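A rubisco-like protein (PDB 3NWR) is probably an enzyme related to the rubisco large chain that acts on a substrate other than ribulose bisphosphate. Local coordinates at residues 250-264 and 278-291. Numbering follows the deposited sequence.
Sequences VEREGGSCVMASINW and PLVLHAHRNGYGMM
L279 reaches across to V258 and V250 just before the strands of segments 250-264 and 278-291 pair. L279 CD1 packs against two valine methyls, V258 CG1 (3.7 Å) and V250 CG1 (3.8 Å), while L279 CD2 turns to the carbonyl of G255, 3.5 Å from G255 O. The leucine thereby ties the last turn of helix 240-252 to the start of strand 257-261. From there, parallel strands 257-261 and 280-284 run side by side, V280 N to S256 O opening a ladder that ends with I262 N to H284 O. These are neighbouring strands of the TIM barrel of this rubisco-type catalytic domain, joined by a right-handed beta-alpha-beta crossover through helix 267-276. C257, M259, V280, H282 and H284 share one face, where the extended M259 chain lies alongside both histidines; M259 CE is 3.8 Å from H284 CB. Past the C-terminal ends of the strands, the amide of N263 enters the turn 285-288. N263 ND2 donates to N286 O (2.9 Å) from above the carbonyl plane, 62° out of it, while N263 OD1 is bonded to Y304 in helix 301-309. N286 uses both ends of its amide. N286 OD1 lies in the indole plane and accepts from W264 NE1 (2.9 Å), although the donor sits above the amide's own carbonyl plane. N286 ND2 gives to S261 OG (3.0 Å); chi1 of 70° turns the amide back toward H284, letting ND2 also reach H284 ND1, which receives N286 N as well. Farther along the indole edge, W264 CH2 meets M290 CE at 3.6 Å, close to where M290 packs on M291 of the second subunit.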
ATOM      1  N   VAL A 250       6.597 -25.357   0.750  1.00 13.40           N
ATOM      2  CA  VAL A 250       5.288 -25.754   0.247  1.00 12.95           C
ATOM      3  C   VAL A 250       5.460 -26.663  -0.965  1.00 15.25           C
ATOM      4  O   VAL A 250       4.793 -27.696  -1.069  1.00 15.94           O
ATOM      5  CB  VAL A 250       4.389 -24.529  -0.077  1.00 13.05           C
ATOM      6  CG1 VAL A 250       3.103 -24.966  -0.790  1.00 12.83           C
ATOM      7  CG2 VAL A 250       4.034 -23.787   1.204  1.00 14.94           C
ATOM      8  N   GLU A 251       6.362 -26.299  -1.869  1.00 14.56           N
ATOM      9  CA  GLU A 251       6.600 -27.126  -3.051  1.00 14.58           C
ATOM     10  C   GLU A 251       7.155 -28.499  -2.679  1.00 16.24           C
ATOM     11  O   GLU A 251       6.701 -29.527  -3.203  1.00 15.40           O
ATOM     12  CB  GLU A 251       7.530 -26.427  -4.047  1.00 16.04           C
ATOM     13  CG  GLU A 251       7.815 -27.255  -5.288  1.00 15.58           C
ATOM     14  CD  GLU A 251       8.670 -26.527  -6.303  1.00 19.35           C
ATOM     15  OE1 GLU A 251       9.059 -25.362  -6.053  1.00 20.52           O
ATOM     16  OE2 GLU A 251       8.955 -27.126  -7.364  1.00 18.42           O
ATOM     17  N   ARG A 252       8.130 -28.520  -1.776  1.00 14.12           N
ATOM     18  CA  ARG A 252       8.741 -29.786  -1.367  1.00 16.14           C
ATOM     19  C   ARG A 252       7.726 -30.734  -0.743  1.00 17.34           C
ATOM     20  O   ARG A 252       7.819 -31.961  -0.889  1.00 19.62           O
ATOM     21  CB  ARG A 252       9.887 -29.530  -0.388  1.00 17.98           C
ATOM     22  CG  ARG A 252      11.172 -29.081  -1.053  1.00 28.09           C
ATOM     23  CD  ARG A 252      12.364 -29.242  -0.111  1.00 37.87           C
ATOM     24  NE  ARG A 252      12.177 -28.519   1.145  1.00 36.45           N
ATOM     25  CZ  ARG A 252      12.464 -27.230   1.313  1.00 30.88           C
ATOM     26  NH1 ARG A 252      12.950 -26.520   0.303  1.00 36.04           N
ATOM     27  NH2 ARG A 252      12.267 -26.653   2.489  1.00 25.82           N
ATOM     28  N   GLU A 253       6.746 -30.165  -0.049  1.00 15.36           N
ATOM     29  CA  GLU A 253       5.719 -30.942   0.630  1.00 16.12           C
ATOM     30  C   GLU A 253       4.548 -31.304  -0.287  1.00 15.12           C
ATOM     31  O   GLU A 253       3.548 -31.845   0.171  1.00 18.17           O
ATOM     32  CB  GLU A 253       5.240 -30.197   1.874  1.00 16.77           C
ATOM     33  CG  GLU A 253       6.305 -30.107   2.953  1.00 16.83           C
ATOM     34  CD  GLU A 253       6.567 -31.450   3.618  1.00 22.58           C
ATOM     35  OE1 GLU A 253       5.606 -32.227   3.776  1.00 24.89           O
ATOM     36  OE2 GLU A 253       7.727 -31.718   3.985  1.00 29.73           O
ATOM     37  N   GLY A 254       4.695 -31.026  -1.581  1.00 14.82           N
ATOM     38  CA  GLY A 254       3.693 -31.417  -2.561  1.00 15.93           C
ATOM     39  C   GLY A 254       2.546 -30.446  -2.760  1.00 14.24           C
ATOM     40  O   GLY A 254       1.520 -30.792  -3.354  1.00 13.77           O
ATOM     41  N   GLY A 255       2.712 -29.226  -2.261  1.00 14.08           N
ATOM     42  CA  GLY A 255       1.681 -28.211  -2.415  1.00 12.32           C
ATOM     43  C   GLY A 255       1.609 -27.676  -3.830  1.00 12.24           C
ATOM     44  O   GLY A 255       2.456 -27.974  -4.668  1.00 15.29           O
ATOM     45  N   SER A 256       0.584 -26.875  -4.098  1.00 14.05           N
ATOM     46  CA  SER A 256       0.391 -26.326  -5.433  1.00 13.61           C
ATOM     47  C   SER A 256       0.164 -24.824  -5.431  1.00 12.90           C
ATOM     48  O   SER A 256       0.098 -24.208  -6.491  1.00 13.44           O
ATOM     49  CB  SER A 256      -0.810 -26.996  -6.104  1.00 15.26           C
ATOM     50  OG  SER A 256      -1.992 -26.784  -5.340  1.00 16.56           O
ATOM     51  N   CYS A 257       0.064 -24.238  -4.243  1.00 13.29           N
ATOM     52  CA  CYS A 257      -0.384 -22.857  -4.148  1.00 13.09           C
ATOM     53  C   CYS A 257       0.173 -22.174  -2.901  1.00 11.71           C
ATOM     54  O   CYS A 257       0.244 -22.789  -1.833  1.00 12.07           O
ATOM     55  CB  CYS A 257      -1.921 -22.836  -4.117  1.00 12.57           C
ATOM     56  SG  CYS A 257      -2.671 -21.181  -4.024  1.00 14.37           S
ATOM     57  N   VAL A 258       0.561 -20.910  -3.052  1.00 11.70           N
ATOM     58  CA  VAL A 258       0.861 -20.038  -1.921  1.00 11.52           C
ATOM     59  C   VAL A 258       0.033 -18.757  -2.018  1.00 12.62           C
ATOM     60  O   VAL A 258      -0.246 -18.263  -3.110  1.00 13.75           O
ATOM     61  CB  VAL A 258       2.356 -19.692  -1.816  1.00 12.34           C
ATOM     62  CG1 VAL A 258       3.157 -20.944  -1.456  1.00 13.42           C
ATOM     63  CG2 VAL A 258       2.855 -19.085  -3.117  1.00 14.03           C
ATOM     64  N   MET A 259      -0.351 -18.242  -0.859  1.00 12.19           N
ATOM     65  CA  MET A 259      -1.131 -17.017  -0.749  1.00 10.42           C
ATOM     66  C   MET A 259      -0.239 -15.934  -0.152  1.00 12.50           C
ATOM     67  O   MET A 259       0.630 -16.222   0.671  1.00 11.86           O
ATOM     68  CB  MET A 259      -2.316 -17.281   0.176  1.00 11.79           C
ATOM     69  CG  MET A 259      -2.950 -16.061   0.812  1.00 14.34           C
ATOM     70  SD  MET A 259      -4.249 -16.670   1.915  1.00 16.98           S
ATOM     71  CE  MET A 259      -4.559 -15.197   2.889  1.00 15.30           C
ATOM     72  N   ALA A 260      -0.443 -14.692  -0.576  1.00 10.98           N
ATOM     73  CA  ALA A 260       0.303 -13.552  -0.032  1.00 10.08           C
ATOM     74  C   ALA A 260      -0.598 -12.335   0.097  1.00 10.80           C
ATOM     75  O   ALA A 260      -1.440 -12.096  -0.768  1.00 11.83           O
ATOM     76  CB  ALA A 260       1.518 -13.227  -0.918  1.00 12.66           C
ATOM     77  N   SER A 261      -0.423 -11.583   1.180  1.00 10.78           N
ATOM     78  CA  SER A 261      -1.122 -10.312   1.366  1.00 10.88           C
ATOM     79  C   SER A 261      -0.400  -9.266   0.534  1.00 11.14           C
ATOM     80  O   SER A 261       0.543  -8.611   0.994  1.00 11.38           O
ATOM     81  CB  SER A 261      -1.137  -9.922   2.839  1.00 11.41           C
ATOM     82  OG  SER A 261      -1.921 -10.844   3.569  1.00 11.75           O
ATOM     83  N   ILE A 262      -0.843  -9.128  -0.712  1.00 11.66           N
ATOM     84  CA  ILE A 262      -0.103  -8.326  -1.687  1.00 11.66           C
ATOM     85  C   ILE A 262       0.212  -6.892  -1.263  1.00  9.80           C
ATOM     86  O   ILE A 262       1.304  -6.402  -1.515  1.00 10.95           O
ATOM     87  CB  ILE A 262      -0.793  -8.328  -3.065  1.00 11.90           C
ATOM     88  CG1 ILE A 262      -2.292  -8.007  -2.931  1.00 12.27           C
ATOM     89  CG2 ILE A 262      -0.587  -9.692  -3.732  1.00 12.74           C
ATOM     90  CD1 ILE A 262      -3.016  -7.758  -4.286  1.00 12.27           C
ATOM     91  N   ASN A 263      -0.744  -6.202  -0.645  1.00 10.68           N
ATOM     92  CA  ASN A 263      -0.510  -4.800  -0.324  1.00  9.92           C
ATOM     93  C   ASN A 263       0.669  -4.605   0.623  1.00 11.40           C
ATOM     94  O   ASN A 263       1.420  -3.640   0.501  1.00 13.40           O
ATOM     95  CB  ASN A 263      -1.757  -4.154   0.259  1.00 11.36           C
ATOM     96  CG  ASN A 263      -2.889  -4.120  -0.730  1.00 11.36           C
ATOM     97  OD1 ASN A 263      -2.690  -3.762  -1.903  1.00 12.34           O
ATOM     98  ND2 ASN A 263      -4.079  -4.517  -0.285  1.00 13.37           N
ATOM     99  N   TRP A 264       0.826  -5.539   1.553  1.00 10.54           N
ATOM    100  CA  TRP A 264       1.845  -5.395   2.580  1.00  8.95           C
ATOM    101  C   TRP A 264       3.158  -6.028   2.156  1.00 10.45           C
ATOM    102  O   TRP A 264       4.233  -5.629   2.616  1.00 12.46           O
ATOM    103  CB  TRP A 264       1.334  -6.002   3.889  1.00 11.39           C
ATOM    104  CG  TRP A 264      -0.082  -5.598   4.197  1.00 12.17           C
ATOM    105  CD1 TRP A 264      -1.132  -6.427   4.450  1.00 12.40           C
ATOM    106  CD2 TRP A 264      -0.604  -4.260   4.249  1.00 15.06           C
ATOM    107  NE1 TRP A 264      -2.272  -5.691   4.671  1.00 13.65           N
ATOM    108  CE2 TRP A 264      -1.976  -4.361   4.557  1.00 14.34           C
ATOM    109  CE3 TRP A 264      -0.043  -2.994   4.079  1.00 16.42           C
ATOM    110  CZ2 TRP A 264      -2.795  -3.239   4.693  1.00 17.25           C
ATOM    111  CZ3 TRP A 264      -0.868  -1.875   4.212  1.00 18.28           C
ATOM    112  CH2 TRP A 264      -2.218  -2.013   4.525  1.00 15.87           C
ATOM    113  N   PRO A 278       7.176 -21.945  -8.726  1.00 14.26           N
ATOM    114  CA  PRO A 278       6.336 -22.502  -9.791  1.00 13.82           C
ATOM    115  C   PRO A 278       4.898 -22.741  -9.343  1.00 16.71           C
ATOM    116  O   PRO A 278       4.112 -23.297 -10.113  1.00 14.69           O
ATOM    117  CB  PRO A 278       7.020 -23.838 -10.090  1.00 14.83           C
ATOM    118  CG  PRO A 278       7.583 -24.252  -8.774  1.00 15.16           C
ATOM    119  CD  PRO A 278       8.018 -22.973  -8.088  1.00 15.05           C
ATOM    120  N   LEU A 279       4.566 -22.331  -8.122  1.00 14.89           N
ATOM    121  CA  LEU A 279       3.243 -22.568  -7.557  1.00 14.95           C
ATOM    122  C   LEU A 279       2.241 -21.519  -8.028  1.00 13.13           C
ATOM    123  O   LEU A 279       2.617 -20.482  -8.571  1.00 15.15           O
ATOM    124  CB  LEU A 279       3.317 -22.568  -6.025  1.00 13.60           C
ATOM    125  CG  LEU A 279       4.341 -23.540  -5.437  1.00 13.17           C
ATOM    126  CD1 LEU A 279       4.519 -23.320  -3.950  1.00 14.45           C
ATOM    127  CD2 LEU A 279       3.901 -24.969  -5.732  1.00 16.28           C
ATOM    128  N   VAL A 280       0.963 -21.815  -7.833  1.00 12.31           N
ATOM    129  CA  VAL A 280      -0.095 -20.824  -8.030  1.00 12.74           C
ATOM    130  C   VAL A 280       0.062 -19.724  -6.985  1.00 12.78           C
ATOM    131  O   VAL A 280       0.253 -20.005  -5.808  1.00 13.70           O
ATOM    132  CB  VAL A 280      -1.472 -21.484  -7.875  1.00 13.10           C
ATOM    133  CG1 VAL A 280      -2.590 -20.440  -7.971  1.00 14.78           C
ATOM    134  CG2 VAL A 280      -1.658 -22.560  -8.935  1.00 14.93           C
ATOM    135  N   LEU A 281      -0.037 -18.476  -7.433  1.00 12.33           N
ATOM    136  CA  LEU A 281       0.100 -17.316  -6.562  1.00 12.73           C
ATOM    137  C   LEU A 281      -1.289 -16.734  -6.311  1.00 12.29           C
ATOM    138  O   LEU A 281      -1.875 -16.086  -7.190  1.00 13.80           O
ATOM    139  CB  LEU A 281       0.999 -16.276  -7.229  1.00 16.01           C
ATOM    140  CG  LEU A 281       2.234 -15.800  -6.481  1.00 30.29           C
ATOM    141  CD1 LEU A 281       2.868 -14.646  -7.246  1.00 19.69           C
ATOM    142  CD2 LEU A 281       1.881 -15.395  -5.061  1.00 20.91           C
ATOM    143  N   HIS A 282      -1.822 -17.004  -5.126  1.00 11.09           N
ATOM    144  CA  HIS A 282      -3.160 -16.548  -4.736  1.00 11.65           C
ATOM    145  C   HIS A 282      -3.009 -15.211  -4.006  1.00 11.64           C
ATOM    146  O   HIS A 282      -2.526 -15.162  -2.873  1.00 11.59           O
ATOM    147  CB  HIS A 282      -3.827 -17.600  -3.828  1.00 11.97           C
ATOM    148  CG  HIS A 282      -5.213 -17.242  -3.383  1.00 10.79           C
ATOM    149  ND1 HIS A 282      -6.336 -17.528  -4.131  1.00 11.20           N
ATOM    150  CD2 HIS A 282      -5.657 -16.643  -2.252  1.00 11.42           C
ATOM    151  CE1 HIS A 282      -7.412 -17.109  -3.486  1.00 12.76           C
ATOM    152  NE2 HIS A 282      -7.028 -16.559  -2.348  1.00 12.73           N
ATOM    153  N   ALA A 283      -3.428 -14.128  -4.654  1.00 11.31           N
ATOM    154  CA  ALA A 283      -3.260 -12.791  -4.091  1.00 10.80           C
ATOM    155  C   ALA A 283      -4.407 -12.409  -3.164  1.00 11.41           C
ATOM    156  O   ALA A 283      -5.562 -12.374  -3.596  1.00 12.30           O
ATOM    157  CB  ALA A 283      -3.138 -11.763  -5.226  1.00 12.00           C
ATOM    158  N   HIS A 284      -4.104 -12.120  -1.903  1.00  9.93           N
ATOM    159  CA  HIS A 284      -5.128 -11.650  -0.980  1.00 11.12           C
ATOM    160  C   HIS A 284      -4.999 -10.146  -0.874  1.00 11.05           C
ATOM    161  O   HIS A 284      -3.924  -9.638  -0.560  1.00 11.20           O
ATOM    162  CB  HIS A 284      -5.014 -12.290   0.411  1.00 11.45           C
ATOM    163  CG  HIS A 284      -6.260 -12.131   1.221  1.00 11.41           C
ATOM    164  ND1 HIS A 284      -6.565 -10.965   1.889  1.00 11.31           N
ATOM    165  CD2 HIS A 284      -7.316 -12.960   1.408  1.00 15.18           C
ATOM    166  CE1 HIS A 284      -7.741 -11.093   2.480  1.00 14.50           C
ATOM    167  NE2 HIS A 284      -8.216 -12.296   2.208  1.00 16.87           N
ATOM    168  N   ARG A 285      -6.093  -9.433  -1.122  1.00 11.98           N
ATOM    169  CA  ARG A 285      -6.009  -7.985  -1.258  1.00 12.06           C
ATOM    170  C   ARG A 285      -6.318  -7.202   0.018  1.00 12.23           C
ATOM    171  O   ARG A 285      -6.536  -5.992  -0.043  1.00 12.59           O
ATOM    172  CB  ARG A 285      -6.913  -7.500  -2.406  1.00 11.72           C
ATOM    173  CG  ARG A 285      -8.399  -7.479  -2.038  1.00 13.23           C
ATOM    174  CD  ARG A 285      -9.302  -7.107  -3.201  1.00 13.88           C
ATOM    175  NE  ARG A 285     -10.573  -6.611  -2.681  1.00 13.74           N
ATOM    176  CZ  ARG A 285     -11.616  -6.252  -3.428  1.00 13.30           C
ATOM    177  NH1 ARG A 285     -11.571  -6.367  -4.745  1.00 13.19           N
ATOM    178  NH2 ARG A 285     -12.694  -5.756  -2.844  1.00 15.93           N
ATOM    179  N   ASN A 286      -6.323  -7.862   1.173  1.00 12.38           N
ATOM    180  CA  ASN A 286      -6.660  -7.151   2.407  1.00 13.13           C
ATOM    181  C   ASN A 286      -5.899  -5.830   2.510  1.00 11.21           C
ATOM    182  O   ASN A 286      -4.693  -5.779   2.265  1.00 12.05           O
ATOM    183  CB  ASN A 286      -6.476  -8.026   3.668  1.00 12.97           C
ATOM    184  CG  ASN A 286      -5.024  -8.327   3.980  1.00 11.69           C
ATOM    185  OD1 ASN A 286      -4.386  -7.603   4.733  1.00 13.04           O
ATOM    186  ND2 ASN A 286      -4.500  -9.419   3.415  1.00 12.28           N
ATOM    187  N   GLY A 287      -6.632  -4.765   2.838  1.00 11.78           N
ATOM    188  CA  GLY A 287      -6.075  -3.429   2.893  1.00 12.55           C
ATOM    189  C   GLY A 287      -6.559  -2.598   1.714  1.00 12.64           C
ATOM    190  O   GLY A 287      -6.470  -1.369   1.741  1.00 13.01           O
ATOM    191  N   TYR A 288      -7.072  -3.263   0.680  1.00 13.09           N
ATOM    192  CA  TYR A 288      -7.546  -2.547  -0.503  1.00 12.72           C
ATOM    193  C   TYR A 288      -8.722  -1.606  -0.179  1.00 13.50           C
ATOM    194  O   TYR A 288      -8.914  -0.593  -0.854  1.00 13.17           O
ATOM    195  CB  TYR A 288      -7.881  -3.512  -1.661  1.00 12.17           C
ATOM    196  CG  TYR A 288      -8.495  -2.796  -2.842  1.00 11.93           C
ATOM    197  CD1 TYR A 288      -7.761  -1.860  -3.565  1.00 13.45           C
ATOM    198  CD2 TYR A 288      -9.807  -3.034  -3.219  1.00 14.40           C
ATOM    199  CE1 TYR A 288      -8.321  -1.176  -4.631  1.00 12.68           C
ATOM    200  CE2 TYR A 288     -10.380  -2.356  -4.298  1.00 15.28           C
ATOM    201  CZ  TYR A 288      -9.625  -1.434  -4.996  1.00 14.14           C
ATOM    202  OH  TYR A 288     -10.195  -0.743  -6.052  1.00 13.99           O
ATOM    203  N   GLY A 289      -9.483  -1.910   0.870  1.00 12.84           N
ATOM    204  CA  GLY A 289     -10.551  -1.019   1.305  1.00 13.53           C
ATOM    205  C   GLY A 289     -10.031   0.363   1.693  1.00 13.30           C
ATOM    206  O   GLY A 289     -10.667   1.389   1.429  1.00 12.58           O
ATOM    207  N   MET A 290      -8.878   0.404   2.347  1.00 13.61           N
ATOM    208  CA  MET A 290      -8.242   1.677   2.655  1.00 15.06           C
ATOM    209  C   MET A 290      -7.938   2.465   1.381  1.00 12.13           C
ATOM    210  O   MET A 290      -7.988   3.693   1.390  1.00 14.68           O
ATOM    211  CB  MET A 290      -6.953   1.452   3.453  1.00 17.11           C
ATOM    212  CG  MET A 290      -6.016   2.645   3.450  1.00 14.72           C
ATOM    213  SD  MET A 290      -4.584   2.414   4.529  1.00 22.69           S
ATOM    214  CE  MET A 290      -3.777   1.086   3.664  1.00 24.29           C
ATOM    215  N   MET A 291      -7.652   1.751   0.293  1.00 12.96           N
ATOM    216  CA  MET A 291      -7.252   2.379  -0.958  1.00 13.90           C
ATOM    217  C   MET A 291      -8.426   2.735  -1.860  1.00 13.56           C
ATOM    218  O   MET A 291      -8.217   3.263  -2.955  1.00 13.42           O
ATOM    219  CB  MET A 291      -6.300   1.447  -1.727  1.00 13.23           C
ATOM    220  CG  MET A 291      -5.113   1.025  -0.902  1.00 14.67           C
ATOM    221  SD  MET A 291      -4.127  -0.243  -1.716  1.00 16.29           S
ATOM    222  CE  MET A 291      -3.794   0.514  -3.304  1.00 22.06           C
TER
HETATM  223  O   HOH W   1      -2.853  -7.487   0.902  1.00 11.50           O